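PDB 4R4X: pngf-ii from Elizabethkingia meningoseptica, which probably hydrolyses the amide bond between N-linked glycans and the asparagine side chains of glycoproteins, as a peptide:N-glycosidase related to PNGase F. Local coordinates for residues 5-9 with 133-137; 97-102 with 113-119; 242-247 with 352-358; 248-254 with 344-350. All coordinates share one frame; numbering follows the deposited sequence.

Contact 1 of 4, residues 5-9 with 133-137; sequences EITYQ and GLVLK
The ring of Tyr8 meets residues 133-137 by its edge: the carbonyl oxygens of Val135 and Leu136 both lie near the ring plane, on the side of CE2. The nearer of the two takes the phenol, Tyr8 OH donating to Val135 O over 2.7 Å. With a C=O...O angle of 173° the donor stands almost straight out from the carbonyl, and the oxygen keeps within the ring plane. Leu136 O lies further off, 4.1 Å from Tyr8 CE2. Because CG of Tyr8 is anti to its own carbonyl carbon (chi1 -64°), the ring stands out from strand 5-9 and spans a gap that the two backbones do not close, their axes staying 8.6 Å apart at 30°. The strands are thus not paired with each other; both lie in the strand-rich N-terminal domain, assigned by sequence to the LolA/LolB clan, and strand 144-154 pairs with each. In strand 134-140, Leu136 and Lys137 form a classic beta bulge opposite Trp114. Beside the hydroxyl, Ile6 and Leu134 reach toward each other tip to tip, with Ile6 CD1 3.9 Å from Leu134 CD1. That same Leu134 methyl lies 4.1 Å from Tyr8 OH, so the buried polar bond has an apolar flank. Ile6 CG2 makes a looser approach to Leu136 CD2, at 4.3 Å, while Pro125 from a loop touches both Tyr8 and Val135.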
loop_
_atom_site.group_PDB
_atom_site.type_symbol
_atom_site.label_atom_id
_atom_site.label_comp_id
_atom_site.label_asym_id
_atom_site.label_seq_id
_atom_site.Cartn_x
_atom_site.Cartn_y
_atom_site.Cartn_z
ATOM N N GLU A 5 -10.750 -14.452 40.376
ATOM C CA GLU A 5 -9.911 -14.526 39.198
ATOM C C GLU A 5 -10.028 -15.915 38.630
ATOM O O GLU A 5 -9.734 -16.884 39.328
ATOM C CB GLU A 5 -8.469 -14.253 39.598
ATOM C CG GLU A 5 -7.448 -14.464 38.501
ATOM C CD GLU A 5 -6.203 -13.606 38.725
ATOM O OE1 GLU A 5 -6.181 -12.828 39.716
ATOM O OE2 GLU A 5 -5.258 -13.703 37.922
ATOM N N ILE A 6 -10.479 -16.019 37.386
ATOM C CA ILE A 6 -10.618 -17.300 36.717
ATOM C C ILE A 6 -9.645 -17.409 35.563
ATOM O O ILE A 6 -9.564 -16.505 34.713
ATOM C CB ILE A 6 -12.050 -17.501 36.174
ATOM C CG1 ILE A 6 -13.083 -17.299 37.300
ATOM C CG2 ILE A 6 -12.169 -18.893 35.550
ATOM C CD1 ILE A 6 -13.568 -15.873 37.463
ATOM N N THR A 7 -8.898 -18.505 35.542
ATOM C CA THR A 7 -7.879 -18.738 34.565
ATOM C C THR A 7 -8.285 -19.886 33.685
ATOM O O THR A 7 -8.762 -20.895 34.178
ATOM C CB THR A 7 -6.544 -19.092 35.249
ATOM O OG1 THR A 7 -6.227 -18.050 36.183
ATOM C CG2 THR A 7 -5.438 -19.253 34.200
ATOM N N TYR A 8 -8.109 -19.717 32.382
ATOM C CA TYR A 8 -8.641 -20.664 31.405
ATOM C C TYR A 8 -7.554 -21.328 30.588
ATOM O O TYR A 8 -6.441 -20.804 30.451
ATOM C CB TYR A 8 -9.593 -19.965 30.431
ATOM C CG TYR A 8 -10.844 -19.404 31.066
ATOM C CD1 TYR A 8 -10.869 -18.114 31.556
ATOM C CD2 TYR A 8 -12.006 -20.161 31.159
ATOM C CE1 TYR A 8 -12.015 -17.581 32.135
ATOM C CE2 TYR A 8 -13.157 -19.646 31.746
ATOM C CZ TYR A 8 -13.166 -18.357 32.225
ATOM O OH TYR A 8 -14.300 -17.822 32.807
ATOM N N GLN A 9 -7.921 -22.457 30.003
ATOM C CA GLN A 9 -7.020 -23.266 29.182
ATOM C C GLN A 9 -7.693 -23.683 27.876
ATOM O O GLN A 9 -8.799 -24.239 27.899
ATOM C CB GLN A 9 -6.604 -24.509 29.970
ATOM C CG GLN A 9 -5.627 -25.412 29.247
ATOM C CD GLN A 9 -5.244 -26.621 30.085
ATOM O OE1 GLN A 9 -4.132 -26.691 30.607
ATOM N NE2 GLN A 9 -6.163 -27.554 30.237
ATOM N N GLY A 133 -24.263 -16.087 33.577
ATOM C CA GLY A 133 -23.613 -16.509 34.793
ATOM C C GLY A 133 -22.118 -16.395 34.585
ATOM O O GLY A 133 -21.662 -15.595 33.763
ATOM N N LEU A 134 -21.361 -17.163 35.359
ATOM C CA LEU A 134 -19.917 -17.284 35.182
ATOM C C LEU A 134 -19.634 -18.478 34.278
ATOM O O LEU A 134 -19.828 -19.632 34.676
ATOM C CB LEU A 134 -19.219 -17.434 36.537
ATOM C CG LEU A 134 -17.733 -17.784 36.466
ATOM C CD1 LEU A 134 -16.924 -16.718 35.716
ATOM C CD2 LEU A 134 -17.227 -17.974 37.879
ATOM N N VAL A 135 -19.179 -18.190 33.065
ATOM C CA VAL A 135 -18.914 -19.213 32.068
ATOM C C VAL A 135 -17.606 -19.899 32.400
ATOM O O VAL A 135 -16.560 -19.255 32.426
ATOM C CB VAL A 135 -18.866 -18.616 30.647
ATOM C CG1 VAL A 135 -18.476 -19.666 29.622
ATOM C CG2 VAL A 135 -20.214 -18.000 30.281
ATOM N N LEU A 136 -17.656 -21.202 32.631
ATOM C CA LEU A 136 -16.458 -21.972 32.974
ATOM C C LEU A 136 -15.926 -22.855 31.849
ATOM O O LEU A 136 -14.821 -23.384 31.955
ATOM C CB LEU A 136 -16.709 -22.806 34.235
ATOM C CG LEU A 136 -16.994 -21.990 35.492
ATOM C CD1 LEU A 136 -17.246 -22.972 36.631
ATOM C CD2 LEU A 136 -15.835 -21.041 35.815
ATOM N N LYS A 137 -16.691 -23.008 30.778
ATOM C CA LYS A 137 -16.263 -23.772 29.629
ATOM C C LYS A 137 -17.065 -23.359 28.390
ATOM O O LYS A 137 -18.296 -23.209 28.461
ATOM C CB LYS A 137 -16.489 -25.259 29.881
ATOM C CG LYS A 137 -16.099 -26.172 28.728
ATOM C CD LYS A 137 -16.147 -27.620 29.205
ATOM C CE LYS A 137 -16.149 -28.591 28.045
ATOM N NZ LYS A 137 -16.320 -29.985 28.569
#

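Contact 2 of 4, residues 97-102 with 113-119; sequences YNVKKA and VWYTNDL
Packing is tight around the indole of Trp114, where Lys101 CB sits 3.5 Å from the centroid of the six-membered ring, only 4° off the normal, a CH-pi contact. CG and CD continue across the same ring system, carrying NZ to salt bridges with Glu112 and Glu90. Val99 adds its CG2 methyl, 3.4 Å from Trp114 CE3. On the other face of the sheet Tyr115 has chi1 62°, which swings its ring toward strand 97-106, under Lys100 CB and with Ala102 CB at its edge. The two strands form an antiparallel beta hairpin, in which the hydrogen-bonded pairs Lys100-Tyr115 and Ala102-Val113 flank the non-hydrogen-bonded pair Lys101-Trp114. Past the Lys100-Tyr115 pair the regular backbone pairing gives way to a looser end. There Thr116 OG1 donates to Asn98 O (2.7 Å) and accepts from Asp118 N, closing an ST turn. Asp118 OD2 receives Asn98 N at 2.9 Å, the donor lying 45° out of the carboxylate plane, and a water links Asp118 OD1 to Asn117 N. On the solvent side the Asn98 amide merely crosses the Asp118 carboxylate; further in, Tyr97 CE1 rests 3.7 Å from Leu119 CD2, both side chains also touching Val151.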
loop_
_atom_site.group_PDB
_atom_site.type_symbol
_atom_site.label_atom_id
_atom_site.label_comp_id
_atom_site.label_asym_id
_atom_site.label_seq_id
_atom_site.Cartn_x
_atom_site.Cartn_y
_atom_site.Cartn_z
ATOM N N TYR A 97 -18.017 -26.442 40.920
ATOM C CA TYR A 97 -19.169 -25.538 40.745
ATOM C C TYR A 97 -20.263 -26.147 39.867
ATOM O O TYR A 97 -19.978 -26.721 38.817
ATOM C CB TYR A 97 -18.700 -24.201 40.133
ATOM C CG TYR A 97 -17.693 -23.487 41.008
ATOM C CD1 TYR A 97 -18.091 -22.896 42.204
ATOM C CD2 TYR A 97 -16.345 -23.459 40.682
ATOM C CE1 TYR A 97 -17.189 -22.260 43.027
ATOM C CE2 TYR A 97 -15.428 -22.829 41.519
ATOM C CZ TYR A 97 -15.866 -22.239 42.690
ATOM O OH TYR A 97 -14.978 -21.618 43.526
ATOM N N ASN A 98 -21.524 -25.996 40.271
ATOM C CA ASN A 98 -22.632 -26.484 39.456
ATOM C C ASN A 98 -22.770 -25.667 38.177
ATOM O O ASN A 98 -22.772 -24.439 38.243
ATOM C CB ASN A 98 -23.923 -26.409 40.233
ATOM C CG ASN A 98 -23.931 -27.352 41.414
ATOM O OD1 ASN A 98 -23.616 -28.524 41.291
ATOM N ND2 ASN A 98 -24.248 -26.827 42.574
ATOM N N VAL A 99 -22.879 -26.355 37.042
ATOM C CA VAL A 99 -22.971 -25.716 35.727
ATOM C C VAL A 99 -24.175 -26.238 34.944
ATOM O O VAL A 99 -24.608 -27.392 35.126
ATOM C CB VAL A 99 -21.681 -25.886 34.877
ATOM C CG1 VAL A 99 -20.513 -25.126 35.521
ATOM C CG2 VAL A 99 -21.306 -27.352 34.686
ATOM N N LYS A 100 -24.697 -25.355 34.095
ATOM C CA LYS A 100 -25.736 -25.644 33.115
ATOM C C LYS A 100 -25.153 -25.332 31.754
ATOM O O LYS A 100 -24.299 -24.466 31.610
ATOM C CB LYS A 100 -26.961 -24.757 33.333
ATOM C CG LYS A 100 -27.761 -25.089 34.578
ATOM C CD LYS A 100 -28.842 -24.064 34.898
ATOM C CE LYS A 100 -29.926 -23.962 33.833
ATOM N NZ LYS A 100 -30.561 -25.273 33.496
ATOM N N LYS A 101 -25.593 -26.065 30.751
ATOM C CA LYS A 101 -25.188 -25.814 29.410
ATOM C C LYS A 101 -26.284 -25.130 28.635
ATOM O O LYS A 101 -27.462 -25.493 28.745
ATOM C CB LYS A 101 -24.835 -27.114 28.712
ATOM C CG LYS A 101 -24.114 -26.882 27.402
ATOM C CD LYS A 101 -23.911 -28.190 26.643
ATOM C CE LYS A 101 -24.924 -28.364 25.533
ATOM N NZ LYS A 101 -24.600 -29.538 24.692
ATOM N N ALA A 102 -25.881 -24.156 27.824
ATOM C CA ALA A 102 -26.763 -23.520 26.847
ATOM C C ALA A 102 -26.003 -23.452 25.545
ATOM O O ALA A 102 -24.764 -23.581 25.530
ATOM C CB ALA A 102 -27.156 -22.138 27.296
ATOM N N VAL A 113 -21.962 -23.295 25.851
ATOM C CA VAL A 113 -21.521 -22.508 26.988
ATOM C C VAL A 113 -22.003 -23.179 28.292
ATOM O O VAL A 113 -23.194 -23.466 28.465
ATOM C CB VAL A 113 -22.028 -21.063 26.830
ATOM C CG1 VAL A 113 -21.652 -20.207 28.012
ATOM C CG2 VAL A 113 -21.451 -20.466 25.541
ATOM N N TRP A 114 -21.054 -23.487 29.173
ATOM C CA TRP A 114 -21.360 -24.045 30.473
ATOM C C TRP A 114 -21.073 -22.990 31.529
ATOM O O TRP A 114 -19.959 -22.482 31.587
ATOM C CB TRP A 114 -20.470 -25.225 30.742
ATOM C CG TRP A 114 -20.719 -26.401 29.933
ATOM C CD1 TRP A 114 -20.197 -26.685 28.720
ATOM C CD2 TRP A 114 -21.520 -27.523 30.306
ATOM N NE1 TRP A 114 -20.627 -27.928 28.295
ATOM C CE2 TRP A 114 -21.444 -28.459 29.259
ATOM C CE3 TRP A 114 -22.286 -27.827 31.426
ATOM C CZ2 TRP A 114 -22.105 -29.687 29.298
ATOM C CZ3 TRP A 114 -22.971 -29.062 31.463
ATOM C CH2 TRP A 114 -22.867 -29.966 30.396
ATOM N N TYR A 115 -22.064 -22.683 32.358
ATOM C CA TYR A 115 -21.957 -21.558 33.291
ATOM C C TYR A 115 -22.495 -21.910 34.659
ATOM O O TYR A 115 -23.420 -22.725 34.787
ATOM C CB TYR A 115 -22.698 -20.338 32.749
ATOM C CG TYR A 115 -24.205 -20.554 32.567
ATOM C CD1 TYR A 115 -24.712 -21.120 31.399
ATOM C CD2 TYR A 115 -25.115 -20.239 33.585
ATOM C CE1 TYR A 115 -26.074 -21.333 31.232
ATOM C CE2 TYR A 115 -26.478 -20.449 33.427
ATOM C CZ TYR A 115 -26.955 -20.991 32.252
ATOM O OH TYR A 115 -28.310 -21.204 32.082
ATOM N N THR A 116 -21.925 -21.278 35.682
ATOM C CA THR A 116 -22.419 -21.403 37.042
ATOM C C THR A 116 -22.971 -20.099 37.591
ATOM O O THR A 116 -22.497 -19.007 37.250
ATOM C CB THR A 116 -21.317 -21.880 38.027
ATOM O OG1 THR A 116 -21.890 -22.090 39.323
ATOM C CG2 THR A 116 -20.207 -20.871 38.153
ATOM N N ASN A 117 -23.954 -20.218 38.485
ATOM C CA ASN A 117 -24.379 -19.065 39.267
ATOM C C ASN A 117 -24.091 -19.216 40.745
ATOM O O ASN A 117 -24.555 -18.414 41.555
ATOM C CB ASN A 117 -25.837 -18.754 38.992
ATOM C CG ASN A 117 -26.004 -17.994 37.684
ATOM O OD1 ASN A 117 -25.546 -16.862 37.555
ATOM N ND2 ASN A 117 -26.603 -18.620 36.719
ATOM N N ASP A 118 -23.224 -20.173 41.071
ATOM C CA ASP A 118 -22.884 -20.493 42.459
ATOM C C ASP A 118 -22.261 -19.304 43.209
ATOM O O ASP A 118 -22.443 -19.164 44.420
ATOM C CB ASP A 118 -21.910 -21.681 42.515
ATOM C CG ASP A 118 -22.579 -23.055 42.206
ATOM O OD1 ASP A 118 -23.710 -23.107 41.684
ATOM O OD2 ASP A 118 -21.920 -24.091 42.465
ATOM N N LEU A 119 -21.506 -18.470 42.502
ATOM C CA LEU A 119 -20.731 -17.411 43.136
ATOM C C LEU A 119 -21.364 -16.026 43.039
ATOM O O LEU A 119 -20.750 -15.048 43.470
ATOM C CB LEU A 119 -19.317 -17.351 42.533
ATOM C CG LEU A 119 -18.423 -18.568 42.695
ATOM C CD1 LEU A 119 -17.167 -18.449 41.848
ATOM C CD2 LEU A 119 -18.045 -18.799 44.150
HETATM O O HOH W 1 -25.106 -22.408 39.660
#

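Contact 3 of 4, residues 242-247 with 352-358; sequences GDAYDR and NYDKGGH
Asp243 holds CG anti to its backbone N (chi1 -174°), which sends the carboxylate toward residues 352-358, and a bend at chi2 of Arg247 (-58°) folds the guanidinium back onto it. His358 brings NE2 to the same group. Asp243 OD2 therefore has two donors: Arg247 NE at 2.7 Å, in the guanidinium plane and on the syn lone pair, and His358 NE2 at 2.8 Å, from the anti side and tilted out of the carboxylate plane. The imidazole stands nearly perpendicular to the carboxylate, at 85°. Asp243 OD1 takes Arg247 NH2 and, from the opposite face, Tyr245 N in an Asx turn. Four bonds thus fix the carboxylate's rotation. Tyr245 CB and Asn352 CA sandwich the guanidinium, one on each face. Asp354 OD2 meanwhile gathers Gly356 N and Gly357 N, shaping the turn whose Gly357 O accepts a weak bond from Asp243 N at 3.3 Å. Gln238 holds the other imidazole nitrogen of His358. The contact joins two inter-strand loops of the PNGase F-like region: residues 242-247 lead from strand 231-240 into strand 248-253, and residues 352-358 lead from strand 343-350 into strand 358-367.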
loop_
_atom_site.group_PDB
_atom_site.type_symbol
_atom_site.label_atom_id
_atom_site.label_comp_id
_atom_site.label_asym_id
_atom_site.label_seq_id
_atom_site.Cartn_x
_atom_site.Cartn_y
_atom_site.Cartn_z
ATOM N N GLY A 242 -12.014 18.639 -13.794
ATOM C CA GLY A 242 -12.264 19.383 -15.009
ATOM C C GLY A 242 -11.680 18.775 -16.257
ATOM O O GLY A 242 -12.274 18.876 -17.322
ATOM N N ASP A 243 -10.512 18.149 -16.145
ATOM C CA ASP A 243 -9.845 17.581 -17.306
ATOM C C ASP A 243 -10.623 16.345 -17.771
ATOM O O ASP A 243 -10.936 15.486 -16.965
ATOM C CB ASP A 243 -8.400 17.221 -16.926
ATOM C CG ASP A 243 -7.558 16.741 -18.108
ATOM O OD1 ASP A 243 -8.010 16.811 -19.266
ATOM O OD2 ASP A 243 -6.414 16.278 -17.865
ATOM N N ALA A 244 -10.917 16.255 -19.061
ATOM C CA ALA A 244 -11.667 15.134 -19.622
ATOM C C ALA A 244 -10.798 13.944 -20.064
ATOM O O ALA A 244 -11.332 12.877 -20.343
ATOM C CB ALA A 244 -12.483 15.609 -20.814
ATOM N N TYR A 245 -9.484 14.130 -20.142
ATOM C CA TYR A 245 -8.627 13.208 -20.889
ATOM C C TYR A 245 -7.874 12.174 -20.072
ATOM O O TYR A 245 -7.771 12.270 -18.852
ATOM C CB TYR A 245 -7.666 14.011 -21.771
ATOM C CG TYR A 245 -8.390 14.806 -22.825
ATOM C CD1 TYR A 245 -8.820 14.205 -23.996
ATOM C CD2 TYR A 245 -8.667 16.156 -22.640
ATOM C CE1 TYR A 245 -9.495 14.926 -24.971
ATOM C CE2 TYR A 245 -9.344 16.893 -23.603
ATOM C CZ TYR A 245 -9.756 16.271 -24.765
ATOM O OH TYR A 245 -10.414 16.993 -25.725
ATOM N N ASP A 246 -7.373 11.163 -20.790
ATOM C CA ASP A 246 -6.616 10.049 -20.213
ATOM C C ASP A 246 -5.114 10.391 -20.192
ATOM O O ASP A 246 -4.382 10.208 -21.186
ATOM C CB ASP A 246 -6.881 8.723 -20.945
ATOM C CG ASP A 246 -6.563 8.764 -22.441
ATOM O OD1 ASP A 246 -6.699 9.831 -23.078
ATOM O OD2 ASP A 246 -6.177 7.690 -22.995
ATOM N N ARG A 247 -4.662 10.873 -19.042
ATOM C CA ARG A 247 -3.356 11.518 -18.958
ATOM C C ARG A 247 -2.287 10.584 -18.416
ATOM O O ARG A 247 -2.569 9.691 -17.636
ATOM C CB ARG A 247 -3.412 12.743 -18.040
ATOM C CG ARG A 247 -4.439 13.775 -18.439
ATOM C CD ARG A 247 -4.253 14.315 -19.858
ATOM N NE ARG A 247 -5.010 15.562 -20.014
ATOM C CZ ARG A 247 -4.962 16.342 -21.089
ATOM N NH1 ARG A 247 -4.197 16.024 -22.122
ATOM N NH2 ARG A 247 -5.686 17.457 -21.126
ATOM N N ASN A 352 -1.239 17.555 -18.177
ATOM C CA ASN A 352 -2.508 18.045 -18.646
ATOM C C ASN A 352 -2.421 19.536 -18.976
ATOM O O ASN A 352 -1.461 20.212 -18.602
ATOM C CB ASN A 352 -3.598 17.811 -17.588
ATOM C CG ASN A 352 -3.478 18.754 -16.393
ATOM O OD1 ASN A 352 -4.138 19.813 -16.340
ATOM N ND2 ASN A 352 -2.640 18.394 -15.439
ATOM N N TYR A 353 -3.458 20.050 -19.633
ATOM C CA TYR A 353 -3.504 21.472 -20.040
ATOM C C TYR A 353 -4.776 22.106 -19.500
ATOM O O TYR A 353 -5.230 23.121 -20.016
ATOM C CB TYR A 353 -3.433 21.625 -21.580
ATOM C CG TYR A 353 -2.031 21.451 -22.150
ATOM C CD1 TYR A 353 -1.082 22.473 -22.039
ATOM C CD2 TYR A 353 -1.639 20.250 -22.772
ATOM C CE1 TYR A 353 0.207 22.320 -22.543
ATOM C CE2 TYR A 353 -0.351 20.087 -23.281
ATOM C CZ TYR A 353 0.568 21.124 -23.171
ATOM O OH TYR A 353 1.862 20.992 -23.667
ATOM N N ASP A 354 -5.332 21.538 -18.436
ATOM C CA ASP A 354 -6.622 21.981 -17.925
ATOM C C ASP A 354 -6.526 22.831 -16.658
ATOM O O ASP A 354 -5.865 22.441 -15.686
ATOM C CB ASP A 354 -7.521 20.771 -17.621
ATOM C CG ASP A 354 -8.965 21.171 -17.470
ATOM O OD1 ASP A 354 -9.592 21.387 -18.526
ATOM O OD2 ASP A 354 -9.455 21.329 -16.334
ATOM N N LYS A 355 -7.244 23.954 -16.633
ATOM C CA LYS A 355 -7.232 24.823 -15.458
ATOM C C LYS A 355 -7.799 24.151 -14.204
ATOM O O LYS A 355 -7.394 24.463 -13.073
ATOM C CB LYS A 355 -8.031 26.105 -15.740
ATOM C CG LYS A 355 -7.934 27.147 -14.631
ATOM C CD LYS A 355 -8.687 28.441 -14.955
ATOM C CE LYS A 355 -8.199 29.133 -16.233
ATOM N NZ LYS A 355 -6.727 29.415 -16.243
ATOM N N GLY A 356 -8.777 23.269 -14.385
ATOM C CA GLY A 356 -9.347 22.560 -13.235
ATOM C C GLY A 356 -8.453 21.371 -12.900
ATOM O O GLY A 356 -8.091 21.147 -11.753
ATOM N N GLY A 357 -8.105 20.604 -13.927
ATOM C CA GLY A 357 -7.126 19.531 -13.803
ATOM C C GLY A 357 -7.652 18.335 -13.038
ATOM O O GLY A 357 -8.704 17.782 -13.377
ATOM N N HIS A 358 -6.881 17.928 -12.032
ATOM C CA HIS A 358 -7.086 16.711 -11.263
ATOM C C HIS A 358 -6.850 16.999 -9.799
ATOM O O HIS A 358 -6.213 17.989 -9.450
ATOM C CB HIS A 358 -6.092 15.616 -11.684
ATOM C CG HIS A 358 -6.188 15.263 -13.124
ATOM N ND1 HIS A 358 -6.803 14.115 -13.560
ATOM C CD2 HIS A 358 -5.804 15.933 -14.234
ATOM C CE1 HIS A 358 -6.755 14.068 -14.879
ATOM N NE2 HIS A 358 -6.172 15.167 -15.309
#

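Contact 4 of 4, residues 248-254 with 344-350; sequences TGDVFII and ILIGAFI
Ile344 opens the second strand by placing CD1 4.1 Å from Ile253 CG2. Leu345 follows with its carbonyl accepting Ile254 N (3.0 Å) and its CB packed against Ile254 CB. Ile346, in a non-hydrogen-bonded pair with Ile253, sets its CB against Ile253 CG2. Gly347 is bonded both ways to Phe252, and the Phe252 ring, turned over the neighbouring strand by chi1 63°, lies on it: Gly347 CA stands 3.9 Å from the ring centroid, 19° off the normal, a CH-pi contact that the lack of a side chain at Gly347 makes possible. Ala348 pairs with Val251, its N 3.7 Å from Phe252 CE1. Phe349 exchanges two backbone bonds with Asp250, the shorter from Phe349 N to Asp250 O at 2.8 Å, and its ring reaches back toward Thr248 O. Ile350 completes the antiparallel run opposite Gly249. In the PNGase F-like region strands 216-222 and 297-303 flank this pair within a nine-stranded sheet, and strand 358-367 packs against the face bearing Val251, Ala348 and Ile350.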
loop_
_atom_site.group_PDB
_atom_site.type_symbol
_atom_site.label_atom_id
_atom_site.label_comp_id
_atom_site.label_asym_id
_atom_site.label_seq_id
_atom_site.Cartn_x
_atom_site.Cartn_y
_atom_site.Cartn_z
ATOM N N THR A 248 -1.064 10.816 -18.862
ATOM C CA THR A 248 0.080 10.126 -18.340
ATOM C C THR A 248 0.374 10.701 -16.971
ATOM O O THR A 248 0.382 11.940 -16.793
ATOM C CB THR A 248 1.290 10.337 -19.265
ATOM O OG1 THR A 248 0.959 9.874 -20.586
ATOM C CG2 THR A 248 2.493 9.583 -18.740
ATOM N N GLY A 249 0.547 9.792 -16.026
ATOM C CA GLY A 249 0.913 10.082 -14.657
ATOM C C GLY A 249 2.131 9.295 -14.161
ATOM O O GLY A 249 2.454 8.191 -14.638
ATOM N N ASP A 250 2.817 9.886 -13.193
ATOM C CA ASP A 250 3.920 9.224 -12.503
ATOM C C ASP A 250 3.919 9.682 -11.064
ATOM O O ASP A 250 3.703 10.860 -10.783
ATOM C CB ASP A 250 5.273 9.652 -13.093
ATOM C CG ASP A 250 5.937 8.584 -13.952
ATOM O OD1 ASP A 250 5.532 7.403 -13.959
ATOM O OD2 ASP A 250 6.914 8.941 -14.635
ATOM N N VAL A 251 4.192 8.751 -10.169
ATOM C CA VAL A 251 4.681 9.050 -8.836
ATOM C C VAL A 251 6.160 8.708 -8.904
ATOM O O VAL A 251 6.540 7.602 -9.336
ATOM C CB VAL A 251 3.990 8.213 -7.766
ATOM C CG1 VAL A 251 4.537 8.552 -6.391
ATOM C CG2 VAL A 251 2.486 8.434 -7.822
ATOM N N PHE A 252 6.987 9.676 -8.530
ATOM C CA PHE A 252 8.420 9.577 -8.725
ATOM C C PHE A 252 9.165 10.041 -7.494
ATOM O O PHE A 252 8.613 10.752 -6.650
ATOM C CB PHE A 252 8.872 10.384 -9.954
ATOM C CG PHE A 252 8.624 11.867 -9.863
ATOM C CD1 PHE A 252 7.427 12.413 -10.283
ATOM C CD2 PHE A 252 9.606 12.721 -9.368
ATOM C CE1 PHE A 252 7.191 13.786 -10.194
ATOM C CE2 PHE A 252 9.391 14.090 -9.299
ATOM C CZ PHE A 252 8.166 14.627 -9.695
ATOM N N ILE A 253 10.397 9.578 -7.382
ATOM C CA ILE A 253 11.361 10.105 -6.426
ATOM C C ILE A 253 12.581 10.594 -7.197
ATOM O O ILE A 253 12.818 10.194 -8.354
ATOM C CB ILE A 253 11.761 9.088 -5.326
ATOM C CG1 ILE A 253 12.383 7.834 -5.927
ATOM C CG2 ILE A 253 10.542 8.703 -4.484
ATOM C CD1 ILE A 253 12.979 6.871 -4.927
ATOM N N ILE A 254 13.370 11.461 -6.554
ATOM C CA ILE A 254 14.509 12.069 -7.204
ATOM C C ILE A 254 15.801 11.600 -6.521
ATOM O O ILE A 254 16.120 12.060 -5.409
ATOM C CB ILE A 254 14.406 13.611 -7.187
ATOM C CG1 ILE A 254 13.157 14.059 -7.945
ATOM C CG2 ILE A 254 15.649 14.226 -7.826
ATOM C CD1 ILE A 254 12.846 15.529 -7.856
ATOM N N ILE A 344 13.600 12.134 1.331
ATOM C CA ILE A 344 13.494 11.987 -0.131
ATOM C C ILE A 344 12.674 13.106 -0.718
ATOM O O ILE A 344 11.782 13.640 -0.042
ATOM C CB ILE A 344 12.852 10.641 -0.510
ATOM C CG1 ILE A 344 11.373 10.582 -0.088
ATOM C CG2 ILE A 344 13.648 9.512 0.104
ATOM C CD1 ILE A 344 10.651 9.285 -0.425
ATOM N N LEU A 345 12.998 13.482 -1.950
ATOM C CA LEU A 345 12.125 14.306 -2.758
ATOM C C LEU A 345 11.178 13.369 -3.517
ATOM O O LEU A 345 11.632 12.582 -4.366
ATOM C CB LEU A 345 12.929 15.134 -3.764
ATOM C CG LEU A 345 13.834 16.211 -3.162
ATOM C CD1 LEU A 345 14.852 16.690 -4.187
ATOM C CD2 LEU A 345 12.996 17.385 -2.674
ATOM N N ILE A 346 9.883 13.496 -3.226
ATOM C CA ILE A 346 8.831 12.656 -3.812
ATOM C C ILE A 346 7.759 13.530 -4.470
ATOM O O ILE A 346 7.346 14.566 -3.925
ATOM C CB ILE A 346 8.224 11.667 -2.787
ATOM C CG1 ILE A 346 7.067 10.849 -3.402
ATOM C CG2 ILE A 346 7.720 12.390 -1.542
ATOM C CD1 ILE A 346 6.749 9.590 -2.627
ATOM N N GLY A 347 7.345 13.132 -5.672
ATOM C CA GLY A 347 6.419 13.945 -6.446
ATOM C C GLY A 347 5.384 13.171 -7.212
ATOM O O GLY A 347 5.429 11.947 -7.319
ATOM N N ALA A 348 4.418 13.915 -7.727
ATOM C CA ALA A 348 3.415 13.339 -8.591
ATOM C C ALA A 348 3.289 14.249 -9.798
ATOM O O ALA A 348 3.413 15.466 -9.674
ATOM C CB ALA A 348 2.103 13.222 -7.852
ATOM N N PHE A 349 3.104 13.638 -10.964
ATOM C CA PHE A 349 2.953 14.330 -12.238
ATOM C C PHE A 349 1.701 13.810 -12.910
ATOM O O PHE A 349 1.480 12.602 -12.949
ATOM C CB PHE A 349 4.171 14.054 -13.137
ATOM C CG PHE A 349 3.963 14.324 -14.606
ATOM C CD1 PHE A 349 3.895 15.619 -15.103
ATOM C CD2 PHE A 349 3.900 13.272 -15.515
ATOM C CE1 PHE A 349 3.728 15.851 -16.463
ATOM C CE2 PHE A 349 3.758 13.496 -16.878
ATOM C CZ PHE A 349 3.674 14.783 -17.358
ATOM N N ILE A 350 0.872 14.722 -13.408
ATOM C CA ILE A 350 -0.155 14.375 -14.396
ATOM C C ILE A 350 -0.084 15.425 -15.512
ATOM O O ILE A 350 -0.413 16.597 -15.306
ATOM C CB ILE A 350 -1.575 14.316 -13.794
ATOM C CG1 ILE A 350 -1.643 13.280 -12.663
ATOM C CG2 ILE A 350 -2.572 13.963 -14.901
ATOM C CD1 ILE A 350 -2.934 13.292 -11.868
#

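How the contacts relate
From the N terminus, strand 3-12 opens the first loop, which contact 1 closes 124 residues later. Contact 2 is nested inside it, a local hairpin whose second strand runs next to strand 134-140: Leu136 N probably bonds to Trp114 O, and Leu134 O to Thr116 N, so strands 109-116 and 134-140 are neighbours and the two contacts meet there. After this domain the chain enters the PNGase F-like part, where contact 3 closes a loop of similar span and contact 4 nests within it. These two meet as Ile350 CG2 packs on Arg247 CB and His358 NE2. The pairs follow in series without crossing, contacts 1 and 4 lying about 56 Å apart between centres.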